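Local coordinates for hypothetical protein Cgl1923 (Corynebacterium glutamicum ATCC 13032, PDB 2P90), which is of unknown function but belongs to the PAC2 family, whose relatives include proteasome assembly chaperones, which hints at a proteasome-related role, at residues E17-T22 against R97-P103; A36-H40 against S206-Y210; T144-T148 against V201-V205. All coordinates share one frame; numbering follows the deposited sequence.

Contact 1: residues E17-T22 against R97-P103; sequences EVSGQT and RDNDNKP
Glu17 and Val18 come up beside Arg97 and Pro103 at the beta hairpin that joins the antiparallel strands 92-97 and 103-108, where a type I turn from Asp98 to Asn101 reverses the chain. The carbonyl of Glu17 lies at the guanidinium edge. Val18 follows with its O against the proline ring, 3.7 Å from Pro103 CG, while its side chain also packs on Val95 and Phe130. The polar grip comes at Ser19, whose O takes two end-on bonds from Arg97, 2.9 Å from NH1 and 3.1 Å from NH2. This oxygen lies only 2° out of the guanidinium plane, yet both nitrogens reach it from one face of its own carbonyl plane, tilted by about 27°. An extended chain from CG to NE carries the guanidinium there, with Pro103 CB over one face, toward the rim. NH2 also makes a weak bond to Asn101 O, so the group is tied to both its own hairpin and the incoming loop. Gly20, modelled after a cis peptide bond, brings its N to 3.8 Å from Pro103 CG. Thr22 closes the segment: its side chain comes up to the Pro103 ring, with Thr22 OG1 4.0 Å from Pro103 CD, and crosses the extended Lys102 chain at about a right angle, with Thr22 OG1 3.8 Å and Thr22 CG2 3.9 Å from Lys102 CG.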
ATOM      1  N   GLU B  17     -26.875  25.678  -6.463  1.00 56.91           N
ATOM      2  CA  GLU B  17     -27.287  26.091  -7.797  1.00 59.08           C
ATOM      3  C   GLU B  17     -26.064  26.750  -8.412  1.00 60.75           C
ATOM      4  O   GLU B  17     -25.705  27.864  -8.025  1.00 61.00           O
ATOM      5  CB  GLU B  17     -28.543  27.017  -7.752  1.00 58.44           C
ATOM      6  CG  GLU B  17     -29.119  27.469  -9.103  1.00 57.39           C
ATOM      7  CD  GLU B  17     -29.720  26.316  -9.954  1.00 60.81           C
ATOM      8  OE1 GLU B  17     -30.808  25.750  -9.610  1.00 59.94           O
ATOM      9  OE2 GLU B  17     -29.096  25.976 -10.992  1.00 60.78           O
ATOM     10  N   VAL B  18     -25.451  26.035  -9.365  1.00 63.05           N
ATOM     11  CA  VAL B  18     -24.139  26.356  -9.968  1.00 65.32           C
ATOM     12  C   VAL B  18     -24.189  27.310 -11.183  1.00 67.55           C
ATOM     13  O   VAL B  18     -23.190  27.443 -11.901  1.00 68.10           O
ATOM     14  CB  VAL B  18     -23.393  25.059 -10.421  1.00 64.96           C
ATOM     15  CG1 VAL B  18     -22.075  25.388 -11.118  1.00 64.14           C
ATOM     16  CG2 VAL B  18     -23.152  24.132  -9.243  1.00 65.08           C
ATOM     17  N   SER B  19     -25.321  27.968 -11.425  1.00 69.46           N
ATOM     18  CA  SER B  19     -25.390  28.918 -12.544  1.00 71.62           C
ATOM     19  C   SER B  19     -24.616  30.223 -12.182  1.00 73.37           C
ATOM     20  O   SER B  19     -24.418  30.519 -10.981  1.00 73.57           O
ATOM     21  CB  SER B  19     -26.847  29.182 -12.972  1.00 71.10           C
ATOM     22  OG  SER B  19     -27.516  30.042 -12.058  1.00 70.93           O
ATOM     23  N   GLY B  20     -24.176  30.997 -13.187  1.00 74.77           N
ATOM     24  CA  GLY B  20     -24.470  30.736 -14.600  1.00 76.08           C
ATOM     25  C   GLY B  20     -25.330  31.847 -15.217  1.00 77.23           C
ATOM     26  O   GLY B  20     -26.564  31.727 -15.337  1.00 76.67           O
ATOM     27  N   GLN B  21     -24.656  32.949 -15.577  1.00 78.07           N
ATOM     28  CA  GLN B  21     -25.200  33.988 -16.466  1.00 78.32           C
ATOM     29  C   GLN B  21     -24.179  35.096 -16.797  1.00 78.15           C
ATOM     30  O   GLN B  21     -24.590  36.239 -17.000  1.00 78.85           O
ATOM     31  CB  GLN B  21     -26.519  34.576 -15.905  1.00 78.25           C
ATOM     32  CG  GLN B  21     -26.401  35.756 -14.917  1.00 79.56           C
ATOM     33  CD  GLN B  21     -25.521  35.481 -13.683  1.00 82.26           C
ATOM     34  OE1 GLN B  21     -25.698  34.477 -12.966  1.00 82.03           O
ATOM     35  NE2 GLN B  21     -24.583  36.401 -13.415  1.00 81.93           N
ATOM     36  N   THR B  22     -22.872  34.825 -16.929  1.00 77.73           N
ATOM     37  CA  THR B  22     -22.175  33.533 -17.197  1.00 76.67           C
ATOM     38  C   THR B  22     -22.913  32.434 -17.980  1.00 75.80           C
ATOM     39  O   THR B  22     -23.210  31.357 -17.430  1.00 75.93           O
ATOM     40  CB  THR B  22     -21.348  32.969 -15.965  1.00 76.98           C
ATOM     41  OG1 THR B  22     -20.800  34.051 -15.188  1.00 76.64           O
ATOM     42  CG2 THR B  22     -20.204  32.069 -16.466  1.00 76.05           C
ATOM     43  N   ARG B  97     -16.462  30.405  -6.648  1.00 47.79           N
ATOM     44  CA  ARG B  97     -16.660  31.638  -7.415  1.00 49.78           C
ATOM     45  C   ARG B  97     -15.463  32.587  -7.335  1.00 49.61           C
ATOM     46  O   ARG B  97     -14.982  32.906  -6.232  1.00 49.39           O
ATOM     47  CB  ARG B  97     -17.986  32.312  -7.011  1.00 50.23           C
ATOM     48  CG  ARG B  97     -19.183  31.554  -7.585  1.00 52.62           C
ATOM     49  CD  ARG B  97     -20.473  31.881  -6.886  1.00 57.49           C
ATOM     50  NE  ARG B  97     -21.536  30.914  -7.192  1.00 61.04           N
ATOM     51  CZ  ARG B  97     -22.267  30.885  -8.313  1.00 61.73           C
ATOM     52  NH1 ARG B  97     -23.209  29.967  -8.451  1.00 62.48           N
ATOM     53  NH2 ARG B  97     -22.070  31.756  -9.299  1.00 62.35           N
ATOM     54  N   ASP B  98     -14.969  33.001  -8.502  1.00 50.05           N
ATOM     55  CA  ASP B  98     -13.845  33.953  -8.582  1.00 51.51           C
ATOM     56  C   ASP B  98     -14.216  35.371  -8.088  1.00 52.89           C
ATOM     57  O   ASP B  98     -15.340  35.601  -7.612  1.00 52.69           O
ATOM     58  CB  ASP B  98     -13.233  33.990  -9.987  1.00 50.53           C
ATOM     59  CG  ASP B  98     -14.130  34.691 -11.033  1.00 52.31           C
ATOM     60  OD1 ASP B  98     -15.183  35.311 -10.683  1.00 53.18           O
ATOM     61  OD2 ASP B  98     -13.757  34.616 -12.233  1.00 50.00           O
ATOM     62  N   ASN B  99     -13.271  36.311  -8.200  1.00 54.68           N
ATOM     63  CA  ASN B  99     -13.486  37.683  -7.700  1.00 55.86           C
ATOM     64  C   ASN B  99     -14.733  38.391  -8.312  1.00 56.56           C
ATOM     65  O   ASN B  99     -15.329  39.271  -7.692  1.00 56.45           O
ATOM     66  CB  ASN B  99     -12.236  38.516  -7.908  1.00 55.64           C
ATOM     67  CG  ASN B  99     -11.133  38.190  -6.914  1.00 57.07           C
ATOM     68  OD1 ASN B  99     -11.396  37.793  -5.772  1.00 57.62           O
ATOM     69  ND2 ASN B  99      -9.877  38.392  -7.340  1.00 56.66           N
ATOM     70  N   ASP B 100     -15.127  37.971  -9.511  1.00 56.94           N
ATOM     71  CA  ASP B 100     -16.349  38.466 -10.168  1.00 57.43           C
ATOM     72  C   ASP B 100     -17.575  37.573  -9.954  1.00 56.71           C
ATOM     73  O   ASP B 100     -18.573  37.709 -10.662  1.00 56.82           O
ATOM     74  CB  ASP B 100     -16.089  38.623 -11.675  1.00 57.96           C
ATOM     75  CG  ASP B 100     -14.985  39.633 -11.963  1.00 60.05           C
ATOM     76  OD1 ASP B 100     -15.093  40.789 -11.472  1.00 62.64           O
ATOM     77  OD2 ASP B 100     -14.003  39.264 -12.647  1.00 60.94           O
ATOM     78  N   ASN B 101     -17.493  36.643  -9.002  1.00 55.95           N
ATOM     79  CA  ASN B 101     -18.600  35.711  -8.736  1.00 55.06           C
ATOM     80  C   ASN B 101     -18.898  34.775  -9.940  1.00 53.58           C
ATOM     81  O   ASN B 101     -19.981  34.201 -10.051  1.00 53.29           O
ATOM     82  CB  ASN B 101     -19.844  36.495  -8.278  1.00 55.61           C
ATOM     83  CG  ASN B 101     -20.879  35.625  -7.590  1.00 58.20           C
ATOM     84  OD1 ASN B 101     -20.653  35.127  -6.471  1.00 61.03           O
ATOM     85  ND2 ASN B 101     -22.041  35.445  -8.247  1.00 58.80           N
ATOM     86  N   LYS B 102     -17.919  34.624 -10.833  1.00 51.83           N
ATOM     87  CA  LYS B 102     -18.018  33.655 -11.918  1.00 50.48           C
ATOM     88  C   LYS B 102     -17.718  32.216 -11.414  1.00 49.87           C
ATOM     89  O   LYS B 102     -16.635  31.972 -10.829  1.00 49.98           O
ATOM     90  CB  LYS B 102     -17.047  34.023 -13.032  1.00 50.36           C
ATOM     91  CG  LYS B 102     -17.199  33.169 -14.283  1.00 49.72           C
ATOM     92  CD  LYS B 102     -16.170  33.519 -15.344  1.00 48.93           C
ATOM     93  CE  LYS B 102     -16.042  32.344 -16.311  1.00 48.60           C
ATOM     94  NZ  LYS B 102     -15.540  32.729 -17.660  1.00 49.04           N
ATOM     95  N   PRO B 103     -18.671  31.272 -11.620  1.00 48.43           N
ATOM     96  CA  PRO B 103     -18.500  29.916 -11.077  1.00 47.41           C
ATOM     97  C   PRO B 103     -17.494  29.052 -11.832  1.00 46.22           C
ATOM     98  O   PRO B 103     -17.410  29.102 -13.052  1.00 45.25           O
ATOM     99  CB  PRO B 103     -19.910  29.298 -11.198  1.00 47.92           C
ATOM    100  CG  PRO B 103     -20.569  30.054 -12.351  1.00 47.76           C
ATOM    101  CD  PRO B 103     -19.965  31.434 -12.326  1.00 48.31           C
TER

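Contact 2: residues A36-H40 against S206-Y210; sequences ADAGH and SASPY
Gly39 lies between two backbone bonds that join the loop entering helix 41-52 to the loop entering helix 211-225. Its N donates to Ser206 O at 2.7 Å, nearly straight at 168°, and its O accepts from Tyr210 N at 2.9 Å. Between them Gly39 CA points a C-H at Ser208 O, 3.2 Å away, while Pro209 CA returns a similar contact to Gly39 O. The third bond uses a side chain: His40 NE2 donates to Ala207 O at 3.0 Å. That oxygen lies in the imidazole plane, although NE2 stands 57° out of the carbonyl plane. With chi1 at -58°, His40 CG sits beside its own backbone N, and the ring reaches the 207-209 backbone; Pro209 CD and CG pack off-centre over one face. Further out, a water donates to Asp37 O and, at a longer 3.3 Å, to Ser206 O. Asp37 OD2 accepts from Gly34 N, and Asp37 O holds His40 N in a tight turn. His40 is the N-cap residue of helix 41-52. Since a carbonyl oxygen can only accept, the bond to Ala207 O implies that NE2 probably carries a proton, which supports the way round the imidazole is placed.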
ATOM      1  N   ALA B  36       1.665  13.792  -8.118  1.00 39.65           N
ATOM      2  CA  ALA B  36       2.700  14.717  -8.594  1.00 38.73           C
ATOM      3  C   ALA B  36       2.683  15.982  -7.733  1.00 38.70           C
ATOM      4  O   ALA B  36       2.001  16.982  -8.047  1.00 39.32           O
ATOM      5  CB  ALA B  36       2.492  15.048 -10.063  1.00 38.22           C
ATOM      6  N   ASP B  37       3.414  15.930  -6.635  1.00 38.56           N
ATOM      7  CA  ASP B  37       3.286  16.968  -5.600  1.00 39.49           C
ATOM      8  C   ASP B  37       4.554  17.803  -5.322  1.00 38.77           C
ATOM      9  O   ASP B  37       4.701  18.332  -4.203  1.00 37.72           O
ATOM     10  CB  ASP B  37       2.767  16.354  -4.300  1.00 39.15           C
ATOM     11  CG  ASP B  37       1.413  15.651  -4.483  1.00 42.22           C
ATOM     12  OD1 ASP B  37       0.405  16.310  -4.901  1.00 43.42           O
ATOM     13  OD2 ASP B  37       1.377  14.428  -4.210  1.00 41.98           O
ATOM     14  N   ALA B  38       5.436  17.906  -6.324  1.00 38.40           N
ATOM     15  CA  ALA B  38       6.660  18.718  -6.204  1.00 40.00           C
ATOM     16  C   ALA B  38       6.335  20.149  -5.738  1.00 40.10           C
ATOM     17  O   ALA B  38       5.442  20.792  -6.282  1.00 40.27           O
ATOM     18  CB  ALA B  38       7.426  18.741  -7.510  1.00 39.59           C
ATOM     19  N   GLY B  39       7.020  20.601  -4.694  1.00 40.61           N
ATOM     20  CA  GLY B  39       6.786  21.933  -4.132  1.00 41.48           C
ATOM     21  C   GLY B  39       5.419  22.089  -3.473  1.00 42.34           C
ATOM     22  O   GLY B  39       5.026  23.227  -3.090  1.00 41.84           O
ATOM     23  N   HIS B  40       4.692  20.959  -3.362  1.00 42.23           N
ATOM     24  CA  HIS B  40       3.371  20.902  -2.714  1.00 42.64           C
ATOM     25  C   HIS B  40       2.363  21.717  -3.492  1.00 42.12           C
ATOM     26  O   HIS B  40       1.386  22.208  -2.923  1.00 42.01           O
ATOM     27  CB  HIS B  40       3.428  21.463  -1.294  1.00 42.74           C
ATOM     28  CG  HIS B  40       4.403  20.765  -0.421  1.00 44.51           C
ATOM     29  ND1 HIS B  40       4.016  20.014   0.659  1.00 50.19           N
ATOM     30  CD2 HIS B  40       5.754  20.685  -0.472  1.00 47.57           C
ATOM     31  CE1 HIS B  40       5.086  19.480   1.230  1.00 50.57           C
ATOM     32  NE2 HIS B  40       6.153  19.875   0.562  1.00 48.89           N
ATOM     33  N   SER B 206      12.077  20.453  -4.374  1.00 50.48           N
ATOM     34  CA  SER B 206      10.770  19.813  -4.570  1.00 50.27           C
ATOM     35  C   SER B 206      10.073  19.282  -3.307  1.00 49.64           C
ATOM     36  O   SER B 206       8.837  19.193  -3.277  1.00 49.47           O
ATOM     37  CB  SER B 206      10.880  18.691  -5.613  1.00 50.26           C
ATOM     38  OG  SER B 206      10.528  19.175  -6.903  1.00 51.75           O
ATOM     39  N   ALA B 207      10.863  18.934  -2.289  1.00 48.78           N
ATOM     40  CA  ALA B 207      10.348  18.418  -1.014  1.00 48.92           C
ATOM     41  C   ALA B 207       9.741  19.460  -0.090  1.00 48.55           C
ATOM     42  O   ALA B 207       9.050  19.105   0.832  1.00 48.81           O
ATOM     43  CB  ALA B 207      11.440  17.625  -0.262  1.00 48.46           C
ATOM     44  N   SER B 208      10.026  20.737  -0.322  1.00 49.29           N
ATOM     45  CA  SER B 208       9.485  21.840   0.497  1.00 49.75           C
ATOM     46  C   SER B 208       8.537  22.662  -0.347  1.00 49.23           C
ATOM     47  O   SER B 208       8.643  22.632  -1.571  1.00 50.40           O
ATOM     48  CB  SER B 208      10.614  22.765   0.986  1.00 49.79           C
ATOM     49  OG  SER B 208      11.614  22.024   1.663  1.00 51.17           O
ATOM     50  N   PRO B 209       7.593  23.377   0.286  1.00 48.70           N
ATOM     51  CA  PRO B 209       6.711  24.269  -0.476  1.00 48.16           C
ATOM     52  C   PRO B 209       7.475  25.208  -1.424  1.00 47.05           C
ATOM     53  O   PRO B 209       8.419  25.888  -1.024  1.00 48.21           O
ATOM     54  CB  PRO B 209       5.981  25.044   0.626  1.00 48.45           C
ATOM     55  CG  PRO B 209       5.913  24.049   1.763  1.00 48.36           C
ATOM     56  CD  PRO B 209       7.245  23.363   1.722  1.00 48.33           C
ATOM     57  N   TYR B 210       7.085  25.205  -2.686  1.00 45.49           N
ATOM     58  CA  TYR B 210       7.635  26.118  -3.690  1.00 43.67           C
ATOM     59  C   TYR B 210       6.478  26.937  -4.309  1.00 42.34           C
ATOM     60  O   TYR B 210       5.956  26.600  -5.367  1.00 41.08           O
ATOM     61  CB  TYR B 210       8.457  25.349  -4.743  1.00 43.01           C
ATOM     62  CG  TYR B 210       9.335  26.234  -5.578  1.00 42.49           C
ATOM     63  CD1 TYR B 210      10.492  26.810  -5.049  1.00 45.25           C
ATOM     64  CD2 TYR B 210       9.008  26.508  -6.899  1.00 41.59           C
ATOM     65  CE1 TYR B 210      11.303  27.634  -5.839  1.00 44.77           C
ATOM     66  CE2 TYR B 210       9.775  27.314  -7.676  1.00 41.84           C
ATOM     67  CZ  TYR B 210      10.922  27.886  -7.151  1.00 43.87           C
ATOM     68  OH  TYR B 210      11.685  28.679  -7.957  1.00 43.55           O
TER
HETATM   69  O   HOH W   1       6.585  16.952  -2.496  1.00 51.33           O

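Contact 3: residues T144-T148 against V201-V205; sequences TVPHT and VPHYV
Tyr204 lays its phenol beside Val145 and Pro146 and ends at His147, with Tyr204 CE1 3.9 Å from Val145 O and Tyr204 OH 3.6 Å from Pro146 CA. This joins the loop leaving strand 134-143 to the end of strand 194-202 and the 3-10 turn 203-205 that follows it. The two chain directions are 94° apart, and the closest backbone approach is Val145 to Pro202. There Val145 CG2 rests on the strand end, 3.6 Å from Pro202 N, and the Pro202 ring packs against the loop backbone, its CG 3.6 Å from His147 N. Val145 O receives a bent C-H contact from Pro202 CA.

The polar end is a two-pronged grip on one oxygen. Tyr204 OH accepts from His147 N at 2.9 Å and 166°, and also pairs with His147 ND1 at 2.9 Å. A chi1 of 74° places His147 CG between the backbone N and the carbonyl carbon, which turns ND1 back to the hydroxyl that the amide already meets. The imidazole and phenol side chains cross at about a right angle, each meeting the other's polar atom at its edge. Thr148 CG2 lies over one face of the imidazole, and the ring also meets His242. Leu262 of helix 253-276 packs on Tyr204. With the amide necessarily the donor in the first bond, the hydroxyl can still give its own proton to ND1 or accept one from it, so the pair suits either arrangement of the imidazole protons.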
ATOM      1  N   THR B 144      14.817  19.471 -13.848  1.00 46.38           N
ATOM      2  CA  THR B 144      16.166  20.027 -13.895  1.00 46.73           C
ATOM      3  C   THR B 144      16.037  21.445 -14.449  1.00 45.96           C
ATOM      4  O   THR B 144      16.330  21.706 -15.618  1.00 45.94           O
ATOM      5  CB  THR B 144      17.114  19.162 -14.766  1.00 46.91           C
ATOM      6  OG1 THR B 144      16.493  18.918 -16.022  1.00 47.26           O
ATOM      7  CG2 THR B 144      17.406  17.825 -14.099  1.00 47.04           C
ATOM      8  N   VAL B 145      15.530  22.322 -13.582  1.00 44.77           N
ATOM      9  CA  VAL B 145      15.309  23.727 -13.851  1.00 43.68           C
ATOM     10  C   VAL B 145      15.770  24.435 -12.589  1.00 43.59           C
ATOM     11  O   VAL B 145      15.732  23.834 -11.493  1.00 43.76           O
ATOM     12  CB  VAL B 145      13.807  24.071 -14.157  1.00 44.28           C
ATOM     13  CG1 VAL B 145      13.331  23.398 -15.454  1.00 43.74           C
ATOM     14  CG2 VAL B 145      12.865  23.754 -12.971  1.00 42.25           C
ATOM     15  N   PRO B 146      16.244  25.693 -12.723  1.00 42.82           N
ATOM     16  CA  PRO B 146      16.723  26.451 -11.552  1.00 42.66           C
ATOM     17  C   PRO B 146      15.666  27.311 -10.858  1.00 42.70           C
ATOM     18  O   PRO B 146      14.723  27.761 -11.508  1.00 42.93           O
ATOM     19  CB  PRO B 146      17.805  27.356 -12.156  1.00 42.65           C
ATOM     20  CG  PRO B 146      17.395  27.543 -13.614  1.00 41.72           C
ATOM     21  CD  PRO B 146      16.430  26.437 -13.986  1.00 42.04           C
ATOM     22  N   HIS B 147      15.849  27.583  -9.564  1.00 42.79           N
ATOM     23  CA  HIS B 147      14.982  28.542  -8.870  1.00 43.43           C
ATOM     24  C   HIS B 147      15.141  29.968  -9.381  1.00 44.07           C
ATOM     25  O   HIS B 147      14.321  30.851  -9.059  1.00 44.12           O
ATOM     26  CB  HIS B 147      15.184  28.500  -7.329  1.00 43.81           C
ATOM     27  CG  HIS B 147      16.462  29.123  -6.859  1.00 43.39           C
ATOM     28  ND1 HIS B 147      17.646  28.421  -6.781  1.00 43.58           N
ATOM     29  CD2 HIS B 147      16.738  30.377  -6.416  1.00 43.07           C
ATOM     30  CE1 HIS B 147      18.599  29.218  -6.326  1.00 43.17           C
ATOM     31  NE2 HIS B 147      18.073  30.409  -6.099  1.00 43.43           N
ATOM     32  N   THR B 148      16.198  30.192 -10.169  1.00 44.87           N
ATOM     33  CA  THR B 148      16.577  31.533 -10.652  1.00 46.02           C
ATOM     34  C   THR B 148      15.950  31.894 -12.004  1.00 46.34           C
ATOM     35  O   THR B 148      16.288  32.912 -12.594  1.00 46.56           O
ATOM     36  CB  THR B 148      18.117  31.673 -10.749  1.00 46.68           C
ATOM     37  OG1 THR B 148      18.638  30.545 -11.457  1.00 47.79           O
ATOM     38  CG2 THR B 148      18.790  31.735  -9.327  1.00 45.80           C
ATOM     39  N   VAL B 201       9.245  22.127 -11.258  1.00 44.81           N
ATOM     40  CA  VAL B 201       9.749  22.640 -10.007  1.00 43.90           C
ATOM     41  C   VAL B 201      11.203  22.192  -9.898  1.00 44.09           C
ATOM     42  O   VAL B 201      11.484  21.038 -10.204  1.00 43.75           O
ATOM     43  CB  VAL B 201       8.896  22.078  -8.827  1.00 44.18           C
ATOM     44  CG1 VAL B 201       9.434  22.535  -7.454  1.00 42.37           C
ATOM     45  CG2 VAL B 201       7.384  22.412  -9.022  1.00 42.80           C
ATOM     46  N   PRO B 202      12.138  23.105  -9.502  1.00 44.35           N
ATOM     47  CA  PRO B 202      13.535  22.696  -9.325  1.00 44.99           C
ATOM     48  C   PRO B 202      13.565  21.445  -8.470  1.00 45.75           C
ATOM     49  O   PRO B 202      12.950  21.428  -7.421  1.00 46.11           O
ATOM     50  CB  PRO B 202      14.161  23.883  -8.580  1.00 44.23           C
ATOM     51  CG  PRO B 202      13.341  25.028  -8.967  1.00 43.50           C
ATOM     52  CD  PRO B 202      11.962  24.547  -9.221  1.00 43.99           C
ATOM     53  N   HIS B 203      14.241  20.399  -8.929  1.00 46.73           N
ATOM     54  CA  HIS B 203      14.205  19.123  -8.229  1.00 48.05           C
ATOM     55  C   HIS B 203      14.743  19.256  -6.817  1.00 48.45           C
ATOM     56  O   HIS B 203      14.261  18.574  -5.907  1.00 49.01           O
ATOM     57  CB  HIS B 203      14.972  18.026  -8.999  1.00 48.17           C
ATOM     58  CG  HIS B 203      16.442  18.271  -9.075  1.00 50.25           C
ATOM     59  ND1 HIS B 203      16.993  19.244  -9.881  1.00 54.34           N
ATOM     60  CD2 HIS B 203      17.478  17.697  -8.416  1.00 52.04           C
ATOM     61  CE1 HIS B 203      18.309  19.255  -9.721  1.00 54.86           C
ATOM     62  NE2 HIS B 203      18.627  18.327  -8.835  1.00 53.23           N
ATOM     63  N   TYR B 204      15.726  20.139  -6.619  1.00 48.79           N
ATOM     64  CA  TYR B 204      16.459  20.175  -5.341  1.00 49.17           C
ATOM     65  C   TYR B 204      15.677  20.922  -4.270  1.00 50.29           C
ATOM     66  O   TYR B 204      16.094  20.993  -3.108  1.00 50.57           O
ATOM     67  CB  TYR B 204      17.852  20.791  -5.532  1.00 48.72           C
ATOM     68  CG  TYR B 204      17.834  22.148  -6.203  1.00 48.53           C
ATOM     69  CD1 TYR B 204      17.793  22.253  -7.604  1.00 48.31           C
ATOM     70  CD2 TYR B 204      17.860  23.326  -5.456  1.00 48.23           C
ATOM     71  CE1 TYR B 204      17.776  23.480  -8.235  1.00 46.69           C
ATOM     72  CE2 TYR B 204      17.833  24.581  -6.095  1.00 47.53           C
ATOM     73  CZ  TYR B 204      17.802  24.642  -7.486  1.00 46.46           C
ATOM     74  OH  TYR B 204      17.769  25.852  -8.148  1.00 47.03           O
ATOM     75  N   VAL B 205      14.536  21.487  -4.680  1.00 51.15           N
ATOM     76  CA  VAL B 205      13.649  22.237  -3.800  1.00 51.55           C
ATOM     77  C   VAL B 205      12.236  21.600  -3.713  1.00 51.25           C
ATOM     78  O   VAL B 205      11.325  22.126  -3.050  1.00 51.62           O
ATOM     79  CB  VAL B 205      13.602  23.721  -4.278  1.00 52.02           C
ATOM     80  CG1 VAL B 205      12.411  23.976  -5.233  1.00 51.63           C
ATOM     81  CG2 VAL B 205      13.592  24.635  -3.089  1.00 53.40           C
TER

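In the fold
All three contacts link loops at the ends of strands in the mixed sheet of eight strands. Contact 1 lies at the hairpin between strands 92-97 and 103-108, across the chain's centre from the other two; its centre is 31 Å from that of contact 2 and 36 Å from that of contact 3. Contacts 2 and 3 have centres 10 Å apart and touch through Tyr210, which packs on His147 and Val205. They follow the neighbouring strands 27-33, 134-143 and 194-202, which run parallel. Along the chain, contact 3 falls wholly between the two segments of contact 2, whereas contact 1 interleaves with contact 2. The sheet thus has connected loops at two distant sites, the 2-3 cluster reaching helices 232-250 and 253-276.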